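Local coordinates for protein serine-threonine phosphatase 2C (PDB 2I44) that probably removes phosphate from serine and threonine residues of proteins as a metal-dependent phosphatase of the PP2C family, and holds a pair of calcium ions, at residues H154-I160 against F174-K180; A54-D60 against T139-L145. All coordinates share one frame; numbering follows the deposited sequence.

Contact 1 (H154-I160 against F174-K180); sequences HLGDSRI and FLTVDHK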
# COMPACT_ATOMS: atom_id res chain seq x y z
N HIS A 154 -2.00 -2.75 -5.00
CA HIS A 154 -1.25 -3.22 -3.84
C HIS A 154 -0.38 -4.44 -4.09
O HIS A 154 -0.57 -5.19 -5.04
CB HIS A 154 -2.18 -3.51 -2.64
CG HIS A 154 -2.68 -4.92 -2.57
ND1 HIS A 154 -3.66 -5.41 -3.40
CD2 HIS A 154 -2.35 -5.94 -1.74
CE1 HIS A 154 -3.92 -6.66 -3.09
NE2 HIS A 154 -3.14 -7.01 -2.08
N LEU A 155 0.59 -4.60 -3.20
CA LEU A 155 1.52 -5.71 -3.22
C LEU A 155 1.77 -6.03 -1.75
O LEU A 155 2.16 -5.15 -0.98
CB LEU A 155 2.86 -5.31 -3.86
CG LEU A 155 2.95 -5.03 -5.36
CD1 LEU A 155 4.37 -4.58 -5.69
CD2 LEU A 155 2.59 -6.28 -6.16
N GLY A 156 1.54 -7.27 -1.35
CA GLY A 156 1.82 -7.62 0.03
C GLY A 156 0.64 -7.75 0.96
O GLY A 156 -0.45 -8.11 0.54
N ASP A 157 0.85 -7.44 2.24
CA ASP A 157 -0.21 -7.58 3.21
C ASP A 157 -0.62 -6.32 3.94
O ASP A 157 -1.16 -6.39 5.04
CB ASP A 157 0.13 -8.67 4.22
CG ASP A 157 1.47 -8.46 4.87
OD1 ASP A 157 1.98 -7.32 4.82
OD2 ASP A 157 1.99 -9.42 5.45
N SER A 158 -0.36 -5.16 3.35
CA SER A 158 -0.83 -3.90 3.92
C SER A 158 -2.23 -3.83 3.30
O SER A 158 -2.47 -4.45 2.26
CB SER A 158 0.02 -2.71 3.47
OG SER A 158 1.27 -2.71 4.11
N ARG A 159 -3.15 -3.08 3.91
CA ARG A 159 -4.50 -3.04 3.37
C ARG A 159 -5.16 -1.67 3.31
O ARG A 159 -4.75 -0.72 3.99
CB ARG A 159 -5.41 -3.94 4.20
CG ARG A 159 -4.94 -5.38 4.34
CD ARG A 159 -5.81 -6.12 5.34
NE ARG A 159 -5.40 -7.50 5.51
CZ ARG A 159 -6.04 -8.38 6.28
NH1 ARG A 159 -7.13 -8.00 6.94
NH2 ARG A 159 -5.61 -9.63 6.38
N ILE A 160 -6.21 -1.59 2.50
CA ILE A 160 -7.01 -0.38 2.37
C ILE A 160 -8.44 -0.73 2.77
O ILE A 160 -9.02 -1.66 2.22
CB ILE A 160 -7.02 0.15 0.91
CG1 ILE A 160 -5.60 0.51 0.47
CG2 ILE A 160 -7.93 1.38 0.81
CD1 ILE A 160 -5.54 1.13 -0.92
N PHE A 174 -12.49 -4.32 3.11
CA PHE A 174 -11.12 -4.12 2.65
C PHE A 174 -11.21 -4.17 1.13
O PHE A 174 -11.97 -4.97 0.59
CB PHE A 174 -10.21 -5.26 3.14
CG PHE A 174 -9.82 -5.14 4.57
CD1 PHE A 174 -9.16 -4.01 5.04
CD2 PHE A 174 -10.09 -6.18 5.46
CE1 PHE A 174 -8.77 -3.91 6.37
CE2 PHE A 174 -9.71 -6.09 6.79
CZ PHE A 174 -9.05 -4.95 7.24
N LEU A 175 -10.47 -3.31 0.44
CA LEU A 175 -10.49 -3.31 -1.01
C LEU A 175 -9.34 -4.17 -1.55
O LEU A 175 -9.20 -4.35 -2.75
CB LEU A 175 -10.35 -1.88 -1.55
CG LEU A 175 -11.48 -0.92 -1.18
CD1 LEU A 175 -11.17 0.48 -1.70
CD2 LEU A 175 -12.80 -1.43 -1.75
N THR A 176 -8.53 -4.68 -0.64
CA THR A 176 -7.39 -5.50 -1.03
C THR A 176 -7.31 -6.79 -0.22
O THR A 176 -7.64 -6.81 0.96
CB THR A 176 -6.05 -4.74 -0.82
OG1 THR A 176 -5.92 -4.39 0.56
CG2 THR A 176 -6.02 -3.48 -1.66
N VAL A 177 -6.86 -7.85 -0.88
CA VAL A 177 -6.69 -9.15 -0.25
C VAL A 177 -5.18 -9.43 -0.21
O VAL A 177 -4.50 -9.31 -1.23
CB VAL A 177 -7.41 -10.25 -1.05
CG1 VAL A 177 -7.07 -11.62 -0.47
CG2 VAL A 177 -8.93 -10.00 -1.02
N ASP A 178 -4.66 -9.80 0.96
CA ASP A 178 -3.23 -10.04 1.11
C ASP A 178 -2.65 -11.06 0.14
O ASP A 178 -3.31 -12.03 -0.21
CB ASP A 178 -2.90 -10.53 2.53
CG ASP A 178 -3.37 -9.58 3.61
OD1 ASP A 178 -3.77 -8.44 3.30
OD2 ASP A 178 -3.33 -9.99 4.79
N HIS A 179 -1.42 -10.82 -0.30
CA HIS A 179 -0.74 -11.77 -1.17
C HIS A 179 0.03 -12.67 -0.20
O HIS A 179 1.06 -12.29 0.34
CB HIS A 179 0.22 -11.05 -2.11
CG HIS A 179 -0.46 -10.16 -3.11
ND1 HIS A 179 -0.21 -8.81 -3.19
CD2 HIS A 179 -1.37 -10.43 -4.07
CE1 HIS A 179 -0.93 -8.29 -4.17
NE2 HIS A 179 -1.64 -9.25 -4.72
N LYS A 180 -0.52 -13.85 0.04
CA LYS A 180 0.09 -14.81 0.95
C LYS A 180 0.66 -15.99 0.16
O LYS A 180 0.06 -16.47 -0.79
CB LYS A 180 -0.97 -15.29 1.95
CG LYS A 180 -1.51 -14.18 2.87
CD LYS A 180 -0.38 -13.54 3.70
CE LYS A 180 -0.91 -12.52 4.73
NZ LYS A 180 0.18 -11.94 5.59
O HOH W 1 -2.42 -8.29 6.57
O HOH W 2 -4.35 -6.73 1.25
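The imidazole of H154 lies between T176 and H179, and this is the tightly packed end of the contact. On one face T176 CB sits over the middle of the H154 ring, a CH-pi contact with CB 3.6 Å from the centroid. On the opposite face the H179 ring makes an offset stack, its plane only 8° from that of H154. H154 NE2 also donates to V177 O at 2.8 Å, from above the carbonyl plane. H179 is fixed in turn. Its ND1 accepts the N-H of G156 in the ring plane, its backbone N donates to G156 O, and its NE2 bonds to D248.

The other side is partly exposed and bridged by water at two points. R159 runs out extended and grips D178 side-on: NE reaches OD1 at 2.9 Å and NH2 reaches OD2 at 2.8 Å. The guanidinium and carboxylate planes are 46° apart, and OD2 is met from above the carboxylate. R159 CD rests over the centre of the F174 ring, with the guanidinium off-centre in a cation-pi contact. One water joins D157 O to D178 OD2. Another joins S158 O, T176 OG1 and D178 OD1. Further along, K180 NZ forms a salt bridge to D157 OD2 at 3.1 Å.

The contact lays the loop after strand 169-174 along the turn between strands 149-155 and 159-166. I160 and L175 pack on V152 and M261, the latter in strand 258-264, while H154 and S158 touch V141 of strand 137-146.

Contact 2 (A54-D60 against T139-L145); sequences AFFGVFD and TSVTAVL. With CA (calcium ion), chain D; CA (calcium ion), chain E.
F55 and T142 meet across two central antiparallel strands of the PP2C fold, a beta sandwich with helices outside. The axes of the short segments come within 4.6 Å, their N-to-C directions 173° apart. F55 CG is anti to the backbone N (chi1 175°), and its ring leans over the partner strand. CZ comes within 3.7 Å of T142 CG2, while V144 CG2 touches the ring edge at CD1. F59 sends its ring edge toward S140, with CE1 3.6 Å from OG; that hydroxyl bonds to Y117. G57, between F55 and F59 on this face, has no side chain, and F59 CZ lies close to it. Beyond the rings lies helix 66-80: F55 packs on V75 and V76, F59 on V71 and K72.

The other face carries A54, F56 and V58 beside L145, A143 and V141. F56 CB lies 4.1 Å from A143 CB, and its ring presents an edge to L145 CB. V58 CB meets V141 CG2. This face looks toward strand 313-320, where F56 and V58 both touch M316. Paired backbone hydrogen bonds link A54 with L145, F56 with A143 and V58 with V141; the bond from V141 N is weak.

At D60 the pattern changes. T139 OG1 turns back between its own N and carbonyl carbon (chi1 65°) and accepts the N-H of D60; it also bonds to S158. T139 N donates to D60 O. These bonds hold the D60 backbone next to the two-calcium site, which G61, D266 and D311 help to form. The D60 carboxylate bridges the ions: OD2 binds one calcium at 2.2 Å and OD1 the other at 2.2 Å.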
# COMPACT_ATOMS: atom_id res chain seq x y z
N ALA A 54 -5.32 12.99 -6.79
CA ALA A 54 -4.35 12.84 -5.71
C ALA A 54 -3.83 11.41 -5.66
O ALA A 54 -4.47 10.50 -6.18
CB ALA A 54 -4.98 13.23 -4.38
N PHE A 55 -2.67 11.24 -5.04
CA PHE A 55 -2.04 9.93 -4.88
C PHE A 55 -1.87 9.63 -3.40
O PHE A 55 -1.51 10.51 -2.61
CB PHE A 55 -0.66 9.91 -5.55
CG PHE A 55 0.09 8.63 -5.31
CD1 PHE A 55 -0.09 7.53 -6.16
CD2 PHE A 55 0.97 8.51 -4.24
CE1 PHE A 55 0.59 6.34 -5.94
CE2 PHE A 55 1.66 7.31 -4.01
CZ PHE A 55 1.47 6.23 -4.86
N PHE A 56 -2.13 8.39 -3.02
CA PHE A 56 -2.01 7.96 -1.63
C PHE A 56 -1.23 6.66 -1.58
O PHE A 56 -1.56 5.71 -2.30
CB PHE A 56 -3.39 7.76 -1.02
CG PHE A 56 -4.25 8.99 -1.06
CD1 PHE A 56 -4.10 10.00 -0.12
CD2 PHE A 56 -5.20 9.15 -2.07
CE1 PHE A 56 -4.88 11.16 -0.18
CE2 PHE A 56 -5.98 10.31 -2.14
CZ PHE A 56 -5.82 11.32 -1.19
N GLY A 57 -0.22 6.60 -0.72
CA GLY A 57 0.57 5.38 -0.62
C GLY A 57 1.19 5.16 0.75
O GLY A 57 1.67 6.09 1.39
N VAL A 58 1.15 3.91 1.20
CA VAL A 58 1.72 3.53 2.49
C VAL A 58 2.58 2.30 2.21
O VAL A 58 2.18 1.42 1.45
CB VAL A 58 0.61 3.20 3.52
CG1 VAL A 58 1.23 2.66 4.80
CG2 VAL A 58 -0.20 4.45 3.82
N PHE A 59 3.75 2.23 2.84
CA PHE A 59 4.66 1.12 2.58
C PHE A 59 5.24 0.47 3.82
O PHE A 59 5.90 1.13 4.62
CB PHE A 59 5.80 1.63 1.68
CG PHE A 59 5.34 2.49 0.55
CD1 PHE A 59 4.83 1.92 -0.62
CD2 PHE A 59 5.36 3.88 0.66
CE1 PHE A 59 4.36 2.71 -1.65
CE2 PHE A 59 4.88 4.69 -0.37
CZ PHE A 59 4.38 4.10 -1.53
N ASP A 60 5.02 -0.84 3.97
CA ASP A 60 5.55 -1.58 5.12
C ASP A 60 6.85 -2.27 4.72
O ASP A 60 6.84 -3.31 4.06
CB ASP A 60 4.53 -2.63 5.61
CG ASP A 60 4.96 -3.31 6.91
OD1 ASP A 60 6.11 -3.10 7.36
OD2 ASP A 60 4.13 -4.05 7.49
N THR A 139 5.92 -3.83 1.35
CA THR A 139 4.59 -4.08 0.84
C THR A 139 4.19 -2.73 0.27
O THR A 139 4.93 -1.75 0.36
CB THR A 139 3.57 -4.36 1.94
OG1 THR A 139 3.43 -3.17 2.72
CG2 THR A 139 4.01 -5.51 2.82
N SER A 140 2.99 -2.69 -0.30
CA SER A 140 2.47 -1.46 -0.84
C SER A 140 0.96 -1.48 -1.02
O SER A 140 0.39 -2.49 -1.45
CB SER A 140 3.13 -1.14 -2.19
OG SER A 140 2.48 -0.07 -2.84
N VAL A 141 0.32 -0.39 -0.63
CA VAL A 141 -1.11 -0.18 -0.84
C VAL A 141 -1.12 1.23 -1.36
O VAL A 141 -0.64 2.15 -0.70
CB VAL A 141 -1.97 -0.22 0.45
CG1 VAL A 141 -2.20 -1.64 0.87
CG2 VAL A 141 -1.32 0.60 1.54
N THR A 142 -1.63 1.42 -2.57
CA THR A 142 -1.69 2.74 -3.16
C THR A 142 -3.10 3.04 -3.66
O THR A 142 -3.87 2.13 -3.92
CB THR A 142 -0.71 2.89 -4.34
OG1 THR A 142 -1.01 1.91 -5.35
CG2 THR A 142 0.73 2.72 -3.87
N ALA A 143 -3.42 4.32 -3.77
CA ALA A 143 -4.72 4.75 -4.25
C ALA A 143 -4.53 5.99 -5.10
O ALA A 143 -3.90 6.95 -4.68
CB ALA A 143 -5.65 5.06 -3.07
N VAL A 144 -5.08 5.95 -6.31
CA VAL A 144 -4.97 7.09 -7.21
C VAL A 144 -6.38 7.67 -7.40
O VAL A 144 -7.25 7.02 -7.98
CB VAL A 144 -4.36 6.67 -8.56
CG1 VAL A 144 -4.36 7.85 -9.54
CG2 VAL A 144 -2.94 6.17 -8.35
N LEU A 145 -6.59 8.87 -6.87
CA LEU A 145 -7.87 9.55 -7.00
C LEU A 145 -7.81 10.41 -8.26
O LEU A 145 -6.88 11.20 -8.42
CB LEU A 145 -8.14 10.44 -5.79
CG LEU A 145 -9.35 11.37 -5.90
CD1 LEU A 145 -10.63 10.55 -5.90
CD2 LEU A 145 -9.35 12.37 -4.75
CA CA D . 4.48 -4.51 9.64
CA CA E . 7.79 -3.89 8.56
O HOH W 3 3.96 -2.26 9.90
O HOH W 4 6.50 -4.27 10.16
O HOH W 5 4.65 -6.30 8.96
O HOH W 6 7.28 -6.08 8.00
O HOH W 7 9.73 -3.94 9.74

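In the fold
Followed from the N terminus, the chain reaches strand 53-62 first among the strands of these contacts, and this leads into helices 66-80, 83-92 and the long 98-130. Contact 2 closes this mostly helical excursion when strand 137-146 returns beside it. The chain then turns into strand 149-155, the next neighbour in that sheet. Contact 1 opens at its end and closes a much shorter loop, made mainly of strands 159-166 and 169-174 of the other sheet. The two contacts follow in series, neither nested nor crossed. They touch directly: L155 O lies 2.7 Å from S140 N. Segment 154-160 of contact 1 passes from one sheet to the other, beside the calcium end of contact 2.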